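Local coordinates for protein MIX1 (Leishmania major, PDB 3HA4) that has no established catalytic role but forms a homodimer and probably serves as a membrane-anchored mitochondrial scaffold for protein-protein interactions, at residues P35-R40 against A55-Q60; L43-K48 against L75-K80; A67-P72 against K123-I128. All blocks are in the same frame, centred on the assembly; numbering follows the deposited sequence.

Contact 1 of 3, residues P35-R40 against A55-Q60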
loop_
_atom_site.group_PDB
_atom_site.type_symbol
_atom_site.label_atom_id
_atom_site.label_comp_id
_atom_site.label_asym_id
_atom_site.label_seq_id
_atom_site.Cartn_x
_atom_site.Cartn_y
_atom_site.Cartn_z
ATOM N N PRO A 35 5.992 -0.699 10.624
ATOM C CA PRO A 35 6.614 -1.087 9.393
ATOM C C PRO A 35 6.730 -2.555 9.196
ATOM O O PRO A 35 6.671 -2.962 8.103
ATOM C CB PRO A 35 7.964 -0.427 9.497
ATOM C CG PRO A 35 7.743 0.660 10.312
ATOM C CD PRO A 35 6.861 0.220 11.339
ATOM N N LEU A 36 6.869 -3.345 10.233
ATOM C CA LEU A 36 6.895 -4.778 10.058
ATOM C C LEU A 36 5.510 -5.343 9.797
ATOM O O LEU A 36 5.353 -6.294 9.095
ATOM C CB LEU A 36 7.576 -5.448 11.243
ATOM C CG LEU A 36 7.366 -6.948 11.380
ATOM C CD1 LEU A 36 8.262 -7.794 10.552
ATOM C CD2 LEU A 36 7.349 -7.408 12.763
ATOM N N LEU A 37 4.517 -4.703 10.382
ATOM C CA LEU A 37 3.122 -4.991 10.178
ATOM C C LEU A 37 2.683 -4.680 8.777
ATOM O O LEU A 37 1.975 -5.423 8.171
ATOM C CB LEU A 37 2.298 -4.215 11.182
ATOM C CG LEU A 37 0.809 -4.460 11.236
ATOM C CD1 LEU A 37 0.496 -5.875 11.418
ATOM C CD2 LEU A 37 0.140 -3.638 12.247
ATOM N N HIS A 38 3.133 -3.568 8.254
ATOM C CA HIS A 38 2.866 -3.235 6.897
ATOM C C HIS A 38 3.531 -4.232 5.981
ATOM O O HIS A 38 2.965 -4.668 5.038
ATOM C CB HIS A 38 3.327 -1.829 6.604
ATOM C CG HIS A 38 3.282 -1.476 5.160
ATOM N ND1 HIS A 38 4.300 -1.769 4.297
ATOM C CD2 HIS A 38 2.340 -0.858 4.427
ATOM C CE1 HIS A 38 3.988 -1.348 3.095
ATOM N NE2 HIS A 38 2.806 -0.789 3.147
ATOM N N GLN A 39 4.744 -4.596 6.293
ATOM C CA GLN A 39 5.488 -5.603 5.549
ATOM C C GLN A 39 4.817 -6.990 5.573
ATOM O O GLN A 39 4.821 -7.711 4.571
ATOM C CB GLN A 39 6.928 -5.673 6.049
ATOM C CG GLN A 39 7.815 -6.646 5.301
ATOM C CD GLN A 39 9.212 -6.716 5.901
ATOM O OE1 GLN A 39 10.209 -6.453 5.229
ATOM N NE2 GLN A 39 9.284 -7.050 7.183
ATOM N N ARG A 40 4.193 -7.338 6.672
ATOM C CA ARG A 40 3.521 -8.597 6.791
ATOM C C ARG A 40 2.251 -8.639 5.998
ATOM O O ARG A 40 1.872 -9.633 5.456
ATOM C CB ARG A 40 3.224 -8.845 8.240
ATOM C CG ARG A 40 4.186 -9.719 8.863
ATOM C CD ARG A 40 4.203 -9.690 10.327
ATOM N NE ARG A 40 5.475 -10.215 10.760
ATOM C CZ ARG A 40 5.772 -10.580 11.994
ATOM N NH1 ARG A 40 4.886 -10.476 12.949
ATOM N NH2 ARG A 40 6.958 -11.049 12.270
ATOM N N ALA A 55 -6.889 -11.659 10.458
ATOM C CA ALA A 55 -7.775 -11.143 11.489
ATOM C C ALA A 55 -6.970 -10.470 12.592
ATOM O O ALA A 55 -7.279 -9.362 13.015
ATOM C CB ALA A 55 -8.628 -12.273 12.072
ATOM N N LEU A 56 -5.932 -11.159 13.047
ATOM C CA LEU A 56 -5.082 -10.669 14.127
ATOM C C LEU A 56 -4.306 -9.438 13.668
ATOM O O LEU A 56 -4.173 -8.453 14.405
ATOM C CB LEU A 56 -4.132 -11.780 14.578
ATOM C CG LEU A 56 -3.095 -11.651 15.711
ATOM C CD1 LEU A 56 -1.673 -11.682 15.166
ATOM C CD2 LEU A 56 -3.317 -10.448 16.641
ATOM N N MET A 57 -3.803 -9.500 12.439
ATOM C CA MET A 57 -3.063 -8.393 11.877
ATOM C C MET A 57 -3.981 -7.182 11.693
ATOM O O MET A 57 -3.563 -6.060 11.945
ATOM C CB MET A 57 -2.376 -8.794 10.575
ATOM C CG MET A 57 -1.004 -9.400 10.803
ATOM S SD MET A 57 -0.089 -9.660 9.273
ATOM C CE MET A 57 -1.081 -10.936 8.496
ATOM N N TRP A 58 -5.226 -7.423 11.280
ATOM C CA TRP A 58 -6.212 -6.370 11.114
ATOM C C TRP A 58 -6.548 -5.771 12.471
ATOM O O TRP A 58 -6.577 -4.546 12.642
ATOM C CB TRP A 58 -7.487 -6.900 10.441
ATOM C CG TRP A 58 -8.598 -5.876 10.456
ATOM C CD1 TRP A 58 -9.896 -6.062 10.851
ATOM C CD2 TRP A 58 -8.483 -4.495 10.102
ATOM N NE1 TRP A 58 -10.598 -4.883 10.745
ATOM C CE2 TRP A 58 -9.753 -3.906 10.288
ATOM C CE3 TRP A 58 -7.430 -3.701 9.636
ATOM C CZ2 TRP A 58 -9.997 -2.566 10.020
ATOM C CZ3 TRP A 58 -7.675 -2.357 9.377
ATOM C CH2 TRP A 58 -8.945 -1.807 9.572
ATOM N N GLU A 59 -6.787 -6.657 13.431
ATOM C CA GLU A 59 -7.050 -6.284 14.819
ATOM C C GLU A 59 -5.914 -5.471 15.407
ATOM O O GLU A 59 -6.138 -4.507 16.130
ATOM C CB GLU A 59 -7.276 -7.536 15.663
ATOM C CG GLU A 59 -7.940 -7.229 16.979
ATOM C CD GLU A 59 -9.113 -6.296 16.795
ATOM O OE1 GLU A 59 -9.093 -5.195 17.401
ATOM O OE2 GLU A 59 -10.036 -6.661 16.018
ATOM N N GLN A 60 -4.685 -5.849 15.078
ATOM C CA GLN A 60 -3.543 -5.057 15.511
ATOM C C GLN A 60 -3.556 -3.656 14.923
ATOM O O GLN A 60 -3.146 -2.707 15.598
ATOM C CB GLN A 60 -2.214 -5.760 15.215
ATOM C CG GLN A 60 -2.065 -7.077 15.956
ATOM C CD GLN A 60 -0.865 -7.888 15.507
ATOM O OE1 GLN A 60 -0.517 -7.906 14.334
ATOM N NE2 GLN A 60 -0.227 -8.567 16.450
HETATM O O HOH W 1 1.917 -9.309 13.155
#
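L37 and M57 mark the closest backbone register between 35-40 and 55-60, with their CA atoms 7.3 Å apart, on two helical segments that run roughly antiparallel at 144° with axes 10.9 Å apart at closest approach. L37 carries CG anti to its backbone N (chi1 -174°), which takes the branched end across, and its CD1 lies 3.9 Å from M57 CG. The two chains run alongside each other in opposing senses. The same methyl also meets the amide of Q60, with L37 CD1 3.7 Å from Q60 OE1, a van der Waals approach; the same oxygen takes a hydrogen bond from a bridging water. One turn beyond L37, R40 receives the thioether of M57, whose SD comes within 3.6 Å of R40 CB at the root of the arginine chain. R40 runs extended from CG to NE and carries its guanidinium past M57, where L36 CD2 covers one face and the water lies in plane at the edge. This water accepts from R40 NH1 at 3.2 Å and donates to Q60 OE1 at 3.0 Å, joining the two helices. L37 also packs on I71 and M57 on L44. Two consecutive helices, 34-42 and 54-64, packed roughly antiparallel, with L37 and M57 sliding past each other between them, are consistent with the helix-turn-helix pairing of a TPR-like fold.

Contact 2 of 3, residues L43-K48 against L75-K80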
loop_
_atom_site.group_PDB
_atom_site.type_symbol
_atom_site.label_atom_id
_atom_site.label_comp_id
_atom_site.label_asym_id
_atom_site.label_seq_id
_atom_site.Cartn_x
_atom_site.Cartn_y
_atom_site.Cartn_z
ATOM N N LEU A 43 2.780 -9.029 2.101
ATOM C CA LEU A 43 3.150 -10.342 1.676
ATOM C C LEU A 43 1.924 -11.107 1.284
ATOM O O LEU A 43 1.991 -12.038 0.552
ATOM C CB LEU A 43 3.771 -11.044 2.852
ATOM C CG LEU A 43 5.138 -11.664 2.998
ATOM C CD1 LEU A 43 6.172 -11.198 2.085
ATOM C CD2 LEU A 43 5.523 -11.460 4.371
ATOM N N LEU A 44 0.786 -10.704 1.789
ATOM C CA LEU A 44 -0.408 -11.469 1.605
ATOM C C LEU A 44 -0.896 -11.538 0.188
ATOM O O LEU A 44 -1.317 -12.562 -0.244
ATOM C CB LEU A 44 -1.521 -10.952 2.492
ATOM C CG LEU A 44 -1.441 -11.215 3.966
ATOM C CD1 LEU A 44 -2.417 -10.363 4.640
ATOM C CD2 LEU A 44 -1.764 -12.579 4.177
ATOM N N ARG A 45 -0.862 -10.442 -0.531
ATOM C CA ARG A 45 -1.395 -10.429 -1.867
ATOM C C ARG A 45 -0.602 -11.259 -2.830
ATOM O O ARG A 45 -1.049 -11.553 -3.904
ATOM C CB ARG A 45 -1.484 -9.016 -2.387
ATOM C CG ARG A 45 -2.793 -8.691 -3.036
ATOM C CD ARG A 45 -3.033 -7.236 -2.960
ATOM N NE ARG A 45 -2.422 -6.507 -4.054
ATOM C CZ ARG A 45 -1.716 -5.401 -3.912
ATOM N NH1 ARG A 45 -1.501 -4.869 -2.729
ATOM N NH2 ARG A 45 -1.214 -4.836 -4.972
ATOM N N GLU A 46 0.592 -11.635 -2.441
ATOM C CA GLU A 46 1.419 -12.449 -3.286
ATOM C C GLU A 46 1.408 -13.881 -2.836
ATOM O O GLU A 46 2.146 -14.692 -3.345
ATOM C CB GLU A 46 2.839 -11.937 -3.275
ATOM C CG GLU A 46 3.769 -12.822 -3.996
ATOM C CD GLU A 46 3.626 -12.717 -5.476
ATOM O OE1 GLU A 46 3.287 -11.647 -5.940
ATOM O OE2 GLU A 46 3.852 -13.696 -6.175
ATOM N N GLY A 47 0.560 -14.181 -1.870
ATOM C CA GLY A 47 0.445 -15.501 -1.311
ATOM C C GLY A 47 1.709 -15.967 -0.651
ATOM O O GLY A 47 2.068 -17.105 -0.775
ATOM N N LYS A 48 2.386 -15.098 0.059
ATOM C CA LYS A 48 3.636 -15.457 0.678
ATOM C C LYS A 48 3.637 -15.125 2.153
ATOM O O LYS A 48 4.653 -15.237 2.827
ATOM C CB LYS A 48 4.765 -14.712 0.005
ATOM C CG LYS A 48 5.383 -15.444 -1.129
ATOM C CD LYS A 48 6.855 -15.202 -1.171
ATOM C CE LYS A 48 7.480 -15.970 -2.296
ATOM N NZ LYS A 48 6.472 -16.726 -3.052
ATOM N N LEU A 75 -5.017 -3.920 2.726
ATOM C CA LEU A 75 -6.074 -4.874 3.029
ATOM C C LEU A 75 -7.238 -4.813 2.031
ATOM O O LEU A 75 -7.816 -5.847 1.676
ATOM C CB LEU A 75 -6.587 -4.651 4.452
ATOM C CG LEU A 75 -6.040 -5.518 5.585
ATOM C CD1 LEU A 75 -4.910 -6.415 5.125
ATOM C CD2 LEU A 75 -5.610 -4.642 6.728
ATOM N N THR A 76 -7.588 -3.605 1.582
ATOM C CA THR A 76 -8.635 -3.460 0.581
ATOM C C THR A 76 -8.277 -4.240 -0.681
ATOM O O THR A 76 -9.122 -4.938 -1.239
ATOM C CB THR A 76 -8.893 -1.991 0.207
ATOM O OG1 THR A 76 -9.351 -1.280 1.357
ATOM C CG2 THR A 76 -9.954 -1.903 -0.871
ATOM N N GLN A 77 -7.027 -4.122 -1.130
ATOM C CA GLN A 77 -6.553 -4.935 -2.259
ATOM C C GLN A 77 -6.647 -6.435 -1.949
ATOM O O GLN A 77 -7.009 -7.224 -2.821
ATOM C CB GLN A 77 -5.115 -4.571 -2.675
ATOM C CG GLN A 77 -4.844 -3.081 -2.860
ATOM C CD GLN A 77 -6.018 -2.331 -3.488
ATOM O OE1 GLN A 77 -6.616 -2.770 -4.475
ATOM N NE2 GLN A 77 -6.351 -1.194 -2.905
ATOM N N VAL A 78 -6.320 -6.830 -0.716
ATOM C CA VAL A 78 -6.531 -8.223 -0.307
ATOM C C VAL A 78 -8.007 -8.624 -0.438
ATOM O O VAL A 78 -8.318 -9.640 -1.044
ATOM C CB VAL A 78 -5.971 -8.543 1.108
ATOM C CG1 VAL A 78 -6.329 -9.958 1.525
ATOM C CG2 VAL A 78 -4.465 -8.363 1.138
ATOM N N LEU A 79 -8.916 -7.817 0.102
ATOM C CA LEU A 79 -10.348 -8.103 -0.037
ATOM C C LEU A 79 -10.827 -8.038 -1.499
ATOM O O LEU A 79 -11.627 -8.863 -1.938
ATOM C CB LEU A 79 -11.171 -7.162 0.834
ATOM C CG LEU A 79 -10.795 -7.192 2.306
ATOM C CD1 LEU A 79 -11.574 -6.139 3.096
ATOM C CD2 LEU A 79 -11.045 -8.586 2.837
ATOM N N LYS A 80 -10.336 -7.056 -2.244
ATOM C CA LYS A 80 -10.638 -6.921 -3.670
ATOM C C LYS A 80 -10.255 -8.153 -4.502
ATOM O O LYS A 80 -11.093 -8.765 -5.169
ATOM C CB LYS A 80 -9.879 -5.718 -4.216
ATOM C CG LYS A 80 -10.455 -5.073 -5.464
ATOM C CD LYS A 80 -9.910 -3.645 -5.591
ATOM C CE LYS A 80 -10.158 -3.064 -6.955
ATOM N NZ LYS A 80 -9.537 -1.714 -7.053
#
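R45 meets Q77 through two bends: its own chain turns at chi3 (86°), and Q77, with CG anti to its carbonyl carbon, bends at chi2 (-38°). The first bend lays the arginine against the base of the glutamine, and the second carries the glutamine amide away from it. R45 CD rests 3.4 Å from Q77 CB, a snug approach, and the guanidinium then continues over the same methylene, with R45 NH1 3.6 Å from Q77 CB. Q77 CB lies over one face of the planar group, and Q77 CG sits 3.8 Å above that plane, displaced toward its rim. The two chains travel side by side in the same direction, yet the amide stands 79° from the guanidinium plane, so the flat ends do not stack. Q77 NE2 instead bonds to L73 O on its own helix. Beside this pair, the approach is purely apolar: L44 CB is 4.1 Å from V78 CG2, and the rest of L44 packs against I54, P51 and M57. The backbones come close here, with the CA atoms of R45 and V78 5.8 Å apart. The polar edge of R45 is used elsewhere, in a salt bridge from NH1 to E74 and another from NH2 to E74 of the second subunit, where R45 also packs on its counterpart, and E46 forms a salt bridge to R45 NH2 of the second subunit. The glutamine thus supplies a hydrocarbon bed that probably steadies the guanidinium for carboxylates of both subunits, a charge-paired cluster at the dimer interface.

Contact 3 of 3, residues A67-P72 against K123-I128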
loop_
_atom_site.group_PDB
_atom_site.type_symbol
_atom_site.label_atom_id
_atom_site.label_comp_id
_atom_site.label_asym_id
_atom_site.label_seq_id
_atom_site.Cartn_x
_atom_site.Cartn_y
_atom_site.Cartn_z
ATOM N N ALA A 67 -5.526 5.366 13.028
ATOM C CA ALA A 67 -5.435 6.532 12.148
ATOM C C ALA A 67 -4.728 6.261 10.830
ATOM O O ALA A 67 -4.698 7.135 9.966
ATOM C CB ALA A 67 -4.772 7.702 12.856
ATOM N N ASP A 68 -4.169 5.066 10.666
ATOM C CA ASP A 68 -3.449 4.728 9.437
ATOM C C ASP A 68 -4.374 4.394 8.261
ATOM O O ASP A 68 -5.427 3.763 8.438
ATOM C CB ASP A 68 -2.502 3.551 9.668
ATOM C CG ASP A 68 -1.662 3.231 8.438
ATOM O OD1 ASP A 68 -1.120 4.186 7.824
ATOM O OD2 ASP A 68 -1.553 2.034 8.082
ATOM N N TRP A 69 -3.964 4.793 7.059
ATOM C CA TRP A 69 -4.746 4.502 5.844
ATOM C C TRP A 69 -4.014 3.499 4.953
ATOM O O TRP A 69 -4.636 2.797 4.157
ATOM C CB TRP A 69 -5.056 5.793 5.043
ATOM C CG TRP A 69 -3.814 6.527 4.693
ATOM C CD1 TRP A 69 -3.154 7.425 5.469
ATOM C CD2 TRP A 69 -3.029 6.369 3.506
ATOM N NE1 TRP A 69 -2.014 7.853 4.834
ATOM C CE2 TRP A 69 -1.917 7.220 3.624
ATOM C CE3 TRP A 69 -3.168 5.603 2.349
ATOM C CZ2 TRP A 69 -0.956 7.334 2.627
ATOM C CZ3 TRP A 69 -2.209 5.713 1.365
ATOM C CH2 TRP A 69 -1.120 6.576 1.508
ATOM N N LEU A 70 -2.691 3.445 5.087
ATOM C CA LEU A 70 -1.859 2.631 4.207
ATOM C C LEU A 70 -2.178 1.145 4.328
ATOM O O LEU A 70 -2.407 0.454 3.333
ATOM C CB LEU A 70 -0.375 2.877 4.487
ATOM C CG LEU A 70 0.611 2.313 3.462
ATOM C CD1 LEU A 70 0.084 2.479 2.037
ATOM C CD2 LEU A 70 1.972 2.972 3.605
ATOM N N ILE A 71 -2.205 0.651 5.556
ATOM C CA ILE A 71 -2.502 -0.750 5.763
ATOM C C ILE A 71 -3.931 -1.088 5.323
ATOM O O ILE A 71 -4.141 -2.081 4.627
ATOM C CB ILE A 71 -2.179 -1.183 7.208
ATOM C CG1 ILE A 71 -0.656 -1.225 7.379
ATOM C CG2 ILE A 71 -2.824 -2.540 7.528
ATOM C CD1 ILE A 71 -0.171 -1.669 8.745
ATOM N N PRO A 72 -4.917 -0.251 5.702
ATOM C CA PRO A 72 -6.287 -0.472 5.205
ATOM C C PRO A 72 -6.390 -0.461 3.680
ATOM O O PRO A 72 -7.167 -1.230 3.111
ATOM C CB PRO A 72 -7.068 0.690 5.812
ATOM C CG PRO A 72 -6.339 0.960 7.097
ATOM C CD PRO A 72 -4.882 0.766 6.766
ATOM N N LYS A 123 -3.907 15.826 -0.322
ATOM C CA LYS A 123 -5.155 15.801 -1.016
ATOM C C LYS A 123 -5.231 14.649 -1.966
ATOM O O LYS A 123 -6.268 14.166 -2.273
ATOM C CB LYS A 123 -5.321 17.147 -1.706
ATOM C CG LYS A 123 -4.903 18.322 -0.774
ATOM C CD LYS A 123 -3.672 19.114 -1.248
ATOM C CE LYS A 123 -2.363 18.551 -0.765
ATOM N NZ LYS A 123 -1.760 19.448 0.224
ATOM N N ASP A 124 -4.085 14.213 -2.412
ATOM C CA ASP A 124 -3.962 13.054 -3.235
ATOM C C ASP A 124 -4.269 11.833 -2.438
ATOM O O ASP A 124 -4.807 10.904 -2.937
ATOM C CB ASP A 124 -2.530 12.942 -3.682
ATOM C CG ASP A 124 -2.269 13.661 -4.929
ATOM O OD1 ASP A 124 -3.026 13.497 -5.870
ATOM O OD2 ASP A 124 -1.291 14.386 -4.965
ATOM N N VAL A 125 -3.873 11.847 -1.186
ATOM C CA VAL A 125 -4.062 10.736 -0.317
ATOM C C VAL A 125 -5.511 10.597 -0.010
ATOM O O VAL A 125 -5.982 9.518 0.137
ATOM C CB VAL A 125 -3.335 10.922 0.978
ATOM C CG1 VAL A 125 -3.892 10.062 1.976
ATOM C CG2 VAL A 125 -1.923 10.617 0.814
ATOM N N GLU A 126 -6.228 11.698 0.069
ATOM C CA GLU A 126 -7.616 11.622 0.395
ATOM C C GLU A 126 -8.382 11.116 -0.752
ATOM O O GLU A 126 -9.472 10.676 -0.593
ATOM C CB GLU A 126 -8.158 12.967 0.723
ATOM C CG GLU A 126 -9.579 13.055 0.360
ATOM C CD GLU A 126 -10.259 14.181 1.026
ATOM O OE1 GLU A 126 -11.451 14.366 0.780
ATOM O OE2 GLU A 126 -9.606 14.894 1.794
ATOM N N GLU A 127 -7.809 11.201 -1.930
ATOM C CA GLU A 127 -8.452 10.728 -3.125
ATOM C C GLU A 127 -8.266 9.250 -3.313
ATOM O O GLU A 127 -9.145 8.585 -3.723
ATOM C CB GLU A 127 -7.900 11.470 -4.333
ATOM C CG GLU A 127 -8.558 12.793 -4.642
ATOM C CD GLU A 127 -7.910 13.527 -5.793
ATOM O OE1 GLU A 127 -7.599 12.891 -6.793
ATOM O OE2 GLU A 127 -7.717 14.741 -5.717
ATOM N N ILE A 128 -7.086 8.749 -3.028
ATOM C CA ILE A 128 -6.790 7.342 -3.080
ATOM C C ILE A 128 -7.600 6.553 -2.066
ATOM O O ILE A 128 -7.929 5.427 -2.302
ATOM C CB ILE A 128 -5.285 7.125 -2.934
ATOM C CG1 ILE A 128 -4.844 5.938 -3.739
ATOM C CG2 ILE A 128 -4.883 6.941 -1.540
ATOM C CD1 ILE A 128 -3.465 5.599 -3.536
#
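W69, which meets both V125 and I128, directly follows D68, the residue that caps helix 70-81. The D68 carboxylate accepts from two backbone amides of the first turn, with I71 N 3.0 Å from D68 OD2 and a weaker bond from L70 N to D68 OD1. The I71 amide comes from above the carboxylate plane, 39° out of it, and D68 OD2 is also bonded by W34 NE1. Next, W69 adopts chi1 56°, placing CG between the backbone N and the carbonyl carbon, and this sends the indole across toward helix 123-137. V125 CG1 sits over one face in a CH-pi contact, 4.0 Å from the centroid of the five-membered ring and 17° off its normal. The other methyl, V125 CG2, reaches the six-membered ring, 3.9 Å from W69 CZ2. Further along, I128 CG2 makes an oblique approach, 4.1 Å from W69 CZ3. The indole NE1 is satisfied by G119 O. L70 and I71 then turn to W34 of helix 34-42, while P72 packs on V101 and L105 of helix 94-109. W69 also touches L105, so the tryptophan, just ahead of helix 70-81, packs between helices 94-109 and 123-137, and I128 goes on to pack against L70 of the second subunit.

Overall arrangement
Helix 70-81 ties the three sites together. Contact 3 uses its entry and contact 2 its later turns, about 17 Å apart between centres and with no touch beyond their adjoining sequence. Contact 1 packs onto both. Its centre lies about 12 Å from that of contact 2, which it joins where W58 CE3 meets L75 CD2 at 3.6 Å, and about 16 Å from that of contact 3, where H38 CD2 meets L70 CG at 3.7 Å. Along the chain, contacts 1 and 2 alternate in their segments, whereas contact 1 closes before contact 3 opens. All three also face the second subunit, so the helical core and the homodimer interface share residues.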